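Local coordinates for conserved hypothetical protein (Archaeoglobus fulgidus, PDB 1NT2), which forms a core complex with fibrillarin in archaeal box C/D small ribonucleoprotein particles and probably binds their guide RNA, at residues 218-223 against 247-252; 150-154 against 200-204; 21-26 against 57-61. All blocks are in the same frame, centred on the assembly; numbering follows the deposited sequence.

The three contacts follow one another along the chain in the order 3, 2, 1, and each joins helical pieces mainly through apolar side chains and the carbon chains of polar ones, without a hydrogen bond across it. Contacts 1 and 2 both lie in the Nop region, their centres about 15 Å apart, and they meet directly: A220 CB rests 3.3 Å from F203 CE1, while L223 CD2 lies 3.9 Å from I202 O. Helix 217-236, part of contact 1, thus also flanks contact 2. Contact 3 stands apart, its centre about 25 Å from that of contact 1 and 27 Å from that of contact 2. Of the three, contact 3 alone is touched by another protein chain, that of fibrillarin.

Contact 1 of 3, residues 218-223 against 247-252; sequences KMARFL and SIRRRY
F222 of helix 217-236 and R251 of helix 243-254 lead an antiparallel helix-helix contact near the C-terminal end of the chain, partly buried and made without a hydrogen bond between the segments. The local axes run at 163° and come within 10.5 Å, a spacing filled by side chains. The principle illustrated is that a long polar residue can pack by its methylenes: R251 CG sits over the centre of the F222 ring, 3.6 Å from the centroid, a CH-pi contact only 10° off the ring normal. A bend at chi2 turns the arginine chain along the neighbouring helix, and its guanidinium ends tilted 34° to the ring, with K218 O near its plane at the edge but too far from R251 NE, at 3.8 Å, for a bond. NH1 has a long, weak ion pair with E254. At the ring's rim, S247 CB lies in plane, and I248 CD1 approaches F222 CE2 obliquely at 3.4 Å.

The other branch of I248 works on the buried side of the pair. With I248 CG2 anti to the backbone N, this methyl meets M219 CE and L223 CD1, each at 3.8 Å, and both of those side chains cross the isoleucine at about a right angle. M219 SD stands at the edge of the Y252 ring, whose hydroxyl is hydrogen-bonded to T210. F207 of helix 206-209 adds to the apolar side by touching I248 and Y252. Together these contacts make an antiparallel helical hairpin, the C-terminal helix folding back along helix 217-236 in the all-helical Nop domain.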
loop_
_atom_site.group_PDB
_atom_site.type_symbol
_atom_site.label_atom_id
_atom_site.label_comp_id
_atom_site.label_asym_id
_atom_site.label_seq_id
_atom_site.Cartn_x
_atom_site.Cartn_y
_atom_site.Cartn_z
ATOM N N LYS B 218 20.751 -23.575 15.948
ATOM C CA LYS B 218 20.576 -24.983 16.280
ATOM C C LYS B 218 19.494 -25.150 17.335
ATOM O O LYS B 218 19.078 -26.264 17.649
ATOM C CB LYS B 218 21.906 -25.565 16.771
ATOM C CG LYS B 218 22.821 -26.101 15.657
ATOM C CD LYS B 218 22.930 -25.168 14.439
ATOM C CE LYS B 218 23.773 -23.923 14.712
ATOM N NZ LYS B 218 23.967 -23.090 13.475
ATOM N N MET B 219 19.042 -24.025 17.876
ATOM C CA MET B 219 17.986 -24.027 18.880
ATOM C C MET B 219 16.661 -23.918 18.133
ATOM O O MET B 219 15.689 -24.618 18.439
ATOM C CB MET B 219 18.145 -22.836 19.827
ATOM C CG MET B 219 17.116 -22.770 20.945
ATOM S SD MET B 219 17.172 -24.214 22.003
ATOM C CE MET B 219 15.536 -24.812 21.855
ATOM N N ALA B 220 16.627 -23.031 17.146
ATOM C CA ALA B 220 15.428 -22.842 16.352
ATOM C C ALA B 220 15.026 -24.207 15.806
ATOM O O ALA B 220 13.906 -24.671 16.024
ATOM C CB ALA B 220 15.709 -21.872 15.213
ATOM N N ARG B 221 15.962 -24.852 15.117
ATOM C CA ARG B 221 15.728 -26.162 14.526
ATOM C C ARG B 221 15.054 -27.139 15.483
ATOM O O ARG B 221 14.150 -27.876 15.082
ATOM C CB ARG B 221 17.044 -26.758 14.046
ATOM C CG ARG B 221 17.659 -26.068 12.837
ATOM C CD ARG B 221 19.097 -26.553 12.649
ATOM N NE ARG B 221 19.195 -27.999 12.847
ATOM C CZ ARG B 221 20.306 -28.636 13.209
ATOM N NH1 ARG B 221 21.425 -27.949 13.414
ATOM N NH2 ARG B 221 20.293 -29.956 13.376
ATOM N N PHE B 222 15.500 -27.153 16.739
ATOM C CA PHE B 222 14.915 -28.055 17.728
ATOM C C PHE B 222 13.558 -27.529 18.166
ATOM O O PHE B 222 12.597 -28.287 18.291
ATOM C CB PHE B 222 15.817 -28.199 18.959
ATOM C CG PHE B 222 15.330 -29.238 19.953
ATOM C CD1 PHE B 222 15.523 -30.597 19.715
ATOM C CD2 PHE B 222 14.640 -28.857 21.109
ATOM C CE1 PHE B 222 15.036 -31.557 20.610
ATOM C CE2 PHE B 222 14.150 -29.814 22.009
ATOM C CZ PHE B 222 14.348 -31.162 21.758
ATOM N N LEU B 223 13.485 -26.222 18.401
ATOM C CA LEU B 223 12.238 -25.592 18.824
ATOM C C LEU B 223 11.177 -25.785 17.743
ATOM O O LEU B 223 10.044 -26.166 18.021
ATOM C CB LEU B 223 12.465 -24.094 19.076
ATOM C CG LEU B 223 11.256 -23.303 19.585
ATOM C CD1 LEU B 223 10.751 -23.913 20.888
ATOM C CD2 LEU B 223 11.645 -21.842 19.784
ATOM N N SER B 247 11.525 -31.085 26.988
ATOM C CA SER B 247 12.589 -31.266 26.007
ATOM C C SER B 247 13.288 -29.966 25.626
ATOM O O SER B 247 14.511 -29.926 25.511
ATOM C CB SER B 247 12.018 -31.908 24.743
ATOM O OG SER B 247 11.064 -31.056 24.134
ATOM N N ILE B 248 12.501 -28.912 25.438
ATOM C CA ILE B 248 13.017 -27.610 25.037
ATOM C C ILE B 248 13.923 -26.943 26.069
ATOM O O ILE B 248 15.006 -26.467 25.732
ATOM C CB ILE B 248 11.865 -26.655 24.705
ATOM C CG1 ILE B 248 10.830 -27.366 23.823
ATOM C CG2 ILE B 248 12.404 -25.434 23.991
ATOM C CD1 ILE B 248 11.367 -27.867 22.490
ATOM N N ARG B 249 13.475 -26.896 27.320
ATOM C CA ARG B 249 14.262 -26.293 28.395
ATOM C C ARG B 249 15.555 -27.069 28.562
ATOM O O ARG B 249 16.624 -26.493 28.712
ATOM C CB ARG B 249 13.483 -26.327 29.716
ATOM C CG ARG B 249 14.270 -25.870 30.948
ATOM C CD ARG B 249 14.559 -24.374 30.911
ATOM N NE ARG B 249 15.307 -23.915 32.082
ATOM C CZ ARG B 249 15.697 -22.656 32.277
ATOM N NH1 ARG B 249 15.412 -21.720 31.379
ATOM N NH2 ARG B 249 16.377 -22.334 33.371
ATOM N N ARG B 250 15.436 -28.390 28.547
ATOM C CA ARG B 250 16.583 -29.269 28.691
ATOM C C ARG B 250 17.596 -29.008 27.573
ATOM O O ARG B 250 18.750 -28.676 27.835
ATOM C CB ARG B 250 16.118 -30.723 28.637
ATOM C CG ARG B 250 17.200 -31.746 28.931
ATOM C CD ARG B 250 16.720 -33.145 28.588
ATOM N NE ARG B 250 15.365 -33.405 29.076
ATOM C CZ ARG B 250 15.024 -33.511 30.357
ATOM N NH1 ARG B 250 15.935 -33.379 31.313
ATOM N NH2 ARG B 250 13.764 -33.762 30.685
ATOM N N ARG B 251 17.149 -29.160 26.328
ATOM C CA ARG B 251 18.002 -28.953 25.157
ATOM C C ARG B 251 18.609 -27.559 25.219
ATOM O O ARG B 251 19.664 -27.294 24.646
ATOM C CB ARG B 251 17.168 -29.111 23.877
ATOM C CG ARG B 251 17.952 -29.429 22.602
ATOM C CD ARG B 251 18.744 -28.234 22.092
ATOM N NE ARG B 251 19.322 -28.458 20.764
ATOM C CZ ARG B 251 20.132 -29.466 20.453
ATOM N NH1 ARG B 251 20.467 -30.361 21.369
ATOM N NH2 ARG B 251 20.617 -29.569 19.224
ATOM N N TYR B 252 17.928 -26.672 25.930
ATOM C CA TYR B 252 18.380 -25.302 26.087
ATOM C C TYR B 252 19.592 -25.255 27.009
ATOM O O TYR B 252 20.601 -24.627 26.690
ATOM C CB TYR B 252 17.249 -24.457 26.663
ATOM C CG TYR B 252 17.607 -23.018 26.921
ATOM C CD1 TYR B 252 17.940 -22.161 25.877
ATOM C CD2 TYR B 252 17.570 -22.501 28.210
ATOM C CE1 TYR B 252 18.221 -20.820 26.115
ATOM C CE2 TYR B 252 17.846 -21.166 28.454
ATOM C CZ TYR B 252 18.168 -20.331 27.405
ATOM O OH TYR B 252 18.420 -19.004 27.652
#

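Contact 2 of 3, residues 150-154 against 200-204; sequences VAAKL and GIIFL
The 150-154 segment is a turn of helix 148-158, and it faces a short 3-10 segment, 201-204, with V150 and I201 as the nearest pair of CA atoms, 6.7 Å apart. I201 provides the chief link, illustrating how one branched side chain can join a loop to a helix. I201 CD1 reaches the helix among three residues: it lies 3.5 Å from K153 CG, 3.8 Å from V150 CG1 and 3.7 Å from L154 CD2. With chi2 at 171°, the CG1-CD1 arm extends away from the isoleucine backbone, carrying the methyl to the helix. V150 and L154 lie one helical turn apart, and each slides past I201 in the opposite direction, whereas the lysine chain crosses it at about a right angle.

This is a helix-to-loop contact within the Nop domain, where the chain returns after a long excursion: 201-204 comes just before helix 206-209, and 150-154 belongs to a helix preceding that excursion. K153 divides its chain between two environments. Its CB and CG pack on the isoleucine methyl, while a bend at chi2 (60°) leads the ammonium elsewhere, to salt bridges with E85 and E156. The two carboxylates probably offset the nearby positive charge of R157.

L154 also approaches the next isoleucine, though more loosely, its CD2 lying 4.5 Å from I202 CG2. I202 turns the end of its side chain away from this helix and packs against A220 and A224 of helix 217-236, while L154 itself touches L227 of that same helix and M142 of helix 140-146.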
loop_
_atom_site.group_PDB
_atom_site.type_symbol
_atom_site.label_atom_id
_atom_site.label_comp_id
_atom_site.label_asym_id
_atom_site.label_seq_id
_atom_site.Cartn_x
_atom_site.Cartn_y
_atom_site.Cartn_z
ATOM N N VAL B 150 2.946 -15.344 19.638
ATOM C CA VAL B 150 3.606 -16.016 18.523
ATOM C C VAL B 150 2.779 -17.173 17.957
ATOM O O VAL B 150 2.428 -17.192 16.770
ATOM C CB VAL B 150 4.963 -16.576 18.961
ATOM C CG1 VAL B 150 5.799 -16.924 17.747
ATOM C CG2 VAL B 150 5.660 -15.579 19.843
ATOM N N ALA B 151 2.486 -18.143 18.816
ATOM C CA ALA B 151 1.721 -19.316 18.427
ATOM C C ALA B 151 0.573 -18.971 17.483
ATOM O O ALA B 151 0.372 -19.632 16.462
ATOM C CB ALA B 151 1.181 -20.021 19.676
ATOM N N ALA B 152 -0.167 -17.919 17.810
ATOM C CA ALA B 152 -1.306 -17.542 16.995
ATOM C C ALA B 152 -0.933 -17.000 15.625
ATOM O O ALA B 152 -1.693 -17.145 14.671
ATOM C CB ALA B 152 -2.164 -16.542 17.746
ATOM N N LYS B 153 0.233 -16.376 15.516
ATOM C CA LYS B 153 0.644 -15.826 14.225
ATOM C C LYS B 153 1.025 -16.947 13.273
ATOM O O LYS B 153 0.709 -16.897 12.084
ATOM C CB LYS B 153 1.816 -14.851 14.388
ATOM C CG LYS B 153 2.421 -14.345 13.061
ATOM C CD LYS B 153 1.440 -13.593 12.146
ATOM C CE LYS B 153 2.206 -12.860 11.034
ATOM N NZ LYS B 153 1.355 -12.089 10.076
ATOM N N LEU B 154 1.715 -17.956 13.788
ATOM C CA LEU B 154 2.071 -19.070 12.938
ATOM C C LEU B 154 0.774 -19.594 12.345
ATOM O O LEU B 154 0.670 -19.787 11.139
ATOM C CB LEU B 154 2.721 -20.185 13.741
ATOM C CG LEU B 154 4.098 -19.916 14.321
ATOM C CD1 LEU B 154 4.563 -21.153 15.069
ATOM C CD2 LEU B 154 5.061 -19.559 13.198
ATOM N N GLY B 200 12.417 -16.354 11.337
ATOM C CA GLY B 200 10.997 -16.259 11.634
ATOM C C GLY B 200 10.717 -15.747 13.035
ATOM O O GLY B 200 11.640 -15.454 13.803
ATOM N N ILE B 201 9.441 -15.636 13.379
ATOM C CA ILE B 201 9.074 -15.145 14.695
ATOM C C ILE B 201 9.520 -16.089 15.808
ATOM O O ILE B 201 9.646 -15.682 16.957
ATOM C CB ILE B 201 7.550 -14.910 14.800
ATOM C CG1 ILE B 201 6.807 -15.958 13.959
ATOM C CG2 ILE B 201 7.222 -13.487 14.381
ATOM C CD1 ILE B 201 5.306 -15.988 14.148
ATOM N N ILE B 202 9.774 -17.347 15.480
ATOM C CA ILE B 202 10.196 -18.271 16.520
ATOM C C ILE B 202 11.595 -17.903 16.987
ATOM O O ILE B 202 12.039 -18.336 18.054
ATOM C CB ILE B 202 10.223 -19.736 16.033
ATOM C CG1 ILE B 202 11.341 -19.933 15.019
ATOM C CG2 ILE B 202 8.893 -20.109 15.415
ATOM C CD1 ILE B 202 11.670 -21.365 14.829
ATOM N N PHE B 203 12.286 -17.101 16.183
ATOM C CA PHE B 203 13.644 -16.686 16.510
ATOM C C PHE B 203 13.705 -15.710 17.675
ATOM O O PHE B 203 14.756 -15.551 18.301
ATOM C CB PHE B 203 14.319 -16.070 15.283
ATOM C CG PHE B 203 15.236 -17.018 14.562
ATOM C CD1 PHE B 203 14.757 -18.219 14.055
ATOM C CD2 PHE B 203 16.588 -16.711 14.399
ATOM C CE1 PHE B 203 15.614 -19.109 13.392
ATOM C CE2 PHE B 203 17.454 -17.591 13.737
ATOM C CZ PHE B 203 16.965 -18.792 13.234
ATOM N N LEU B 204 12.578 -15.071 17.978
ATOM C CA LEU B 204 12.531 -14.109 19.073
ATOM C C LEU B 204 12.243 -14.726 20.442
ATOM O O LEU B 204 12.183 -14.025 21.455
ATOM C CB LEU B 204 11.518 -13.008 18.750
ATOM C CG LEU B 204 11.996 -11.973 17.721
ATOM C CD1 LEU B 204 13.341 -11.422 18.185
ATOM C CD2 LEU B 204 12.139 -12.590 16.336
#

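Contact 3 of 3, residues 21-26 against 57-61; sequences FEESFL and TALAV
Helix segments 21-26 and 57-61 cross nearly at right angles, at -80°, with their local axes 9.4 Å apart at closest approach and the CA atoms of E22 and T57 the nearest pair. T57, V61 and F25 contribute the largest shares of the buried surface. T57 points its CG2 methyl at the first turn of the 21-26 helix, 3.7 Å from E22 N, while its hydroxyl is hydrogen-bonded to I53 O within its own helix. T57 CG2 also lies 3.9 Å from F25 CG, meeting the ring obliquely.

F25 reaches across with CG anti to its backbone N (chi1 -172°), which carries the far end of the ring to the other helix. There F25 CZ packs on A58 CB at 3.6 Å and F25 CE2 on V61 CG2 at 3.7 Å, while A58 N lies above one face, offset toward the rim. The second methyl of V61 serves the next residue: V61 CG1 meets L26 CD2 tip to tip at 3.8 Å. E22 lies along the other flank, its extended chain bringing the carboxylate beside the A60 methyl.

Helix 217-236 adds F236, which touches both L26 and V61. Fibrillarin packs on this junction too, its I123 against F25, its F112 against L26 and its P109 against A58. The crossed helix pair therefore forms part of the fibrillarin-binding surface of the Nop5 protein.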
loop_
_atom_site.group_PDB
_atom_site.type_symbol
_atom_site.label_atom_id
_atom_site.label_comp_id
_atom_site.label_asym_id
_atom_site.label_seq_id
_atom_site.Cartn_x
_atom_site.Cartn_y
_atom_site.Cartn_z
ATOM N N PHE B 21 -1.939 -43.361 24.322
ATOM C CA PHE B 21 -1.373 -43.865 23.077
ATOM C C PHE B 21 -1.722 -42.809 22.051
ATOM O O PHE B 21 -1.033 -42.633 21.046
ATOM C CB PHE B 21 -2.019 -45.197 22.689
ATOM C CG PHE B 21 -1.690 -46.316 23.623
ATOM C CD1 PHE B 21 -2.522 -47.414 23.720
ATOM C CD2 PHE B 21 -0.548 -46.266 24.418
ATOM C CE1 PHE B 21 -2.230 -48.442 24.594
ATOM C CE2 PHE B 21 -0.245 -47.288 25.295
ATOM C CZ PHE B 21 -1.087 -48.377 25.384
ATOM N N GLU B 22 -2.813 -42.107 22.329
ATOM C CA GLU B 22 -3.273 -41.045 21.465
ATOM C C GLU B 22 -2.164 -40.015 21.333
ATOM O O GLU B 22 -1.939 -39.470 20.251
ATOM C CB GLU B 22 -4.523 -40.400 22.054
ATOM C CG GLU B 22 -5.699 -41.354 22.145
ATOM C CD GLU B 22 -6.973 -40.676 22.623
ATOM O OE1 GLU B 22 -8.023 -41.356 22.661
ATOM O OE2 GLU B 22 -6.928 -39.471 22.959
ATOM N N GLU B 23 -1.457 -39.763 22.430
ATOM C CA GLU B 23 -0.384 -38.784 22.402
ATOM C C GLU B 23 0.780 -39.260 21.558
ATOM O O GLU B 23 1.106 -38.623 20.561
ATOM C CB GLU B 23 0.091 -38.458 23.814
ATOM C CG GLU B 23 0.300 -36.967 24.037
ATOM C CD GLU B 23 0.852 -36.658 25.404
ATOM O OE1 GLU B 23 1.983 -37.109 25.689
ATOM O OE2 GLU B 23 0.159 -35.971 26.190
ATOM N N SER B 24 1.400 -40.374 21.944
ATOM C CA SER B 24 2.539 -40.916 21.194
ATOM C C SER B 24 2.154 -41.259 19.762
ATOM O O SER B 24 3.015 -41.391 18.891
ATOM C CB SER B 24 3.092 -42.167 21.873
ATOM O OG SER B 24 2.079 -43.147 22.020
ATOM N N PHE B 25 0.857 -41.422 19.532
ATOM C CA PHE B 25 0.356 -41.724 18.204
ATOM C C PHE B 25 0.671 -40.503 17.365
ATOM O O PHE B 25 1.137 -40.604 16.236
ATOM C CB PHE B 25 -1.157 -41.923 18.247
ATOM C CG PHE B 25 -1.734 -42.432 16.962
ATOM C CD1 PHE B 25 -1.571 -43.765 16.595
ATOM C CD2 PHE B 25 -2.423 -41.577 16.108
ATOM C CE1 PHE B 25 -2.084 -44.242 15.398
ATOM C CE2 PHE B 25 -2.939 -42.043 14.907
ATOM C CZ PHE B 25 -2.770 -43.380 14.552
ATOM N N LEU B 26 0.392 -39.341 17.951
ATOM C CA LEU B 26 0.628 -38.048 17.320
ATOM C C LEU B 26 2.108 -37.710 17.426
ATOM O O LEU B 26 2.607 -36.821 16.729
ATOM C CB LEU B 26 -0.198 -36.969 18.030
ATOM C CG LEU B 26 -1.718 -37.183 18.001
ATOM C CD1 LEU B 26 -2.418 -36.219 18.950
ATOM C CD2 LEU B 26 -2.218 -37.005 16.575
ATOM N N THR B 57 -7.333 -46.035 18.825
ATOM C CA THR B 57 -6.479 -44.857 18.933
ATOM C C THR B 57 -6.581 -43.998 17.681
ATOM O O THR B 57 -6.887 -42.809 17.756
ATOM C CB THR B 57 -4.999 -45.254 19.127
ATOM O OG1 THR B 57 -4.902 -46.235 20.169
ATOM C CG2 THR B 57 -4.152 -44.029 19.509
ATOM N N ALA B 58 -6.319 -44.611 16.529
ATOM C CA ALA B 58 -6.374 -43.915 15.250
ATOM C C ALA B 58 -7.762 -43.325 15.013
ATOM O O ALA B 58 -7.931 -42.413 14.204
ATOM C CB ALA B 58 -6.001 -44.873 14.109
ATOM N N LEU B 59 -8.759 -43.834 15.726
ATOM C CA LEU B 59 -10.116 -43.334 15.564
ATOM C C LEU B 59 -10.369 -42.101 16.436
ATOM O O LEU B 59 -11.008 -41.140 16.004
ATOM C CB LEU B 59 -11.120 -44.428 15.907
ATOM C CG LEU B 59 -12.519 -44.140 15.383
ATOM C CD1 LEU B 59 -12.472 -44.014 13.873
ATOM C CD2 LEU B 59 -13.458 -45.250 15.786
ATOM N N ALA B 60 -9.854 -42.135 17.662
ATOM C CA ALA B 60 -10.010 -41.034 18.605
ATOM C C ALA B 60 -9.455 -39.737 18.046
ATOM O O ALA B 60 -10.150 -38.730 18.025
ATOM C CB ALA B 60 -9.316 -41.368 19.913
ATOM N N VAL B 61 -8.202 -39.759 17.599
ATOM C CA VAL B 61 -7.579 -38.558 17.050
ATOM C C VAL B 61 -8.307 -38.071 15.805
ATOM O O VAL B 61 -8.492 -36.870 15.622
ATOM C CB VAL B 61 -6.083 -38.785 16.692
ATOM C CG1 VAL B 61 -5.243 -38.883 17.957
ATOM C CG2 VAL B 61 -5.933 -40.035 15.866
#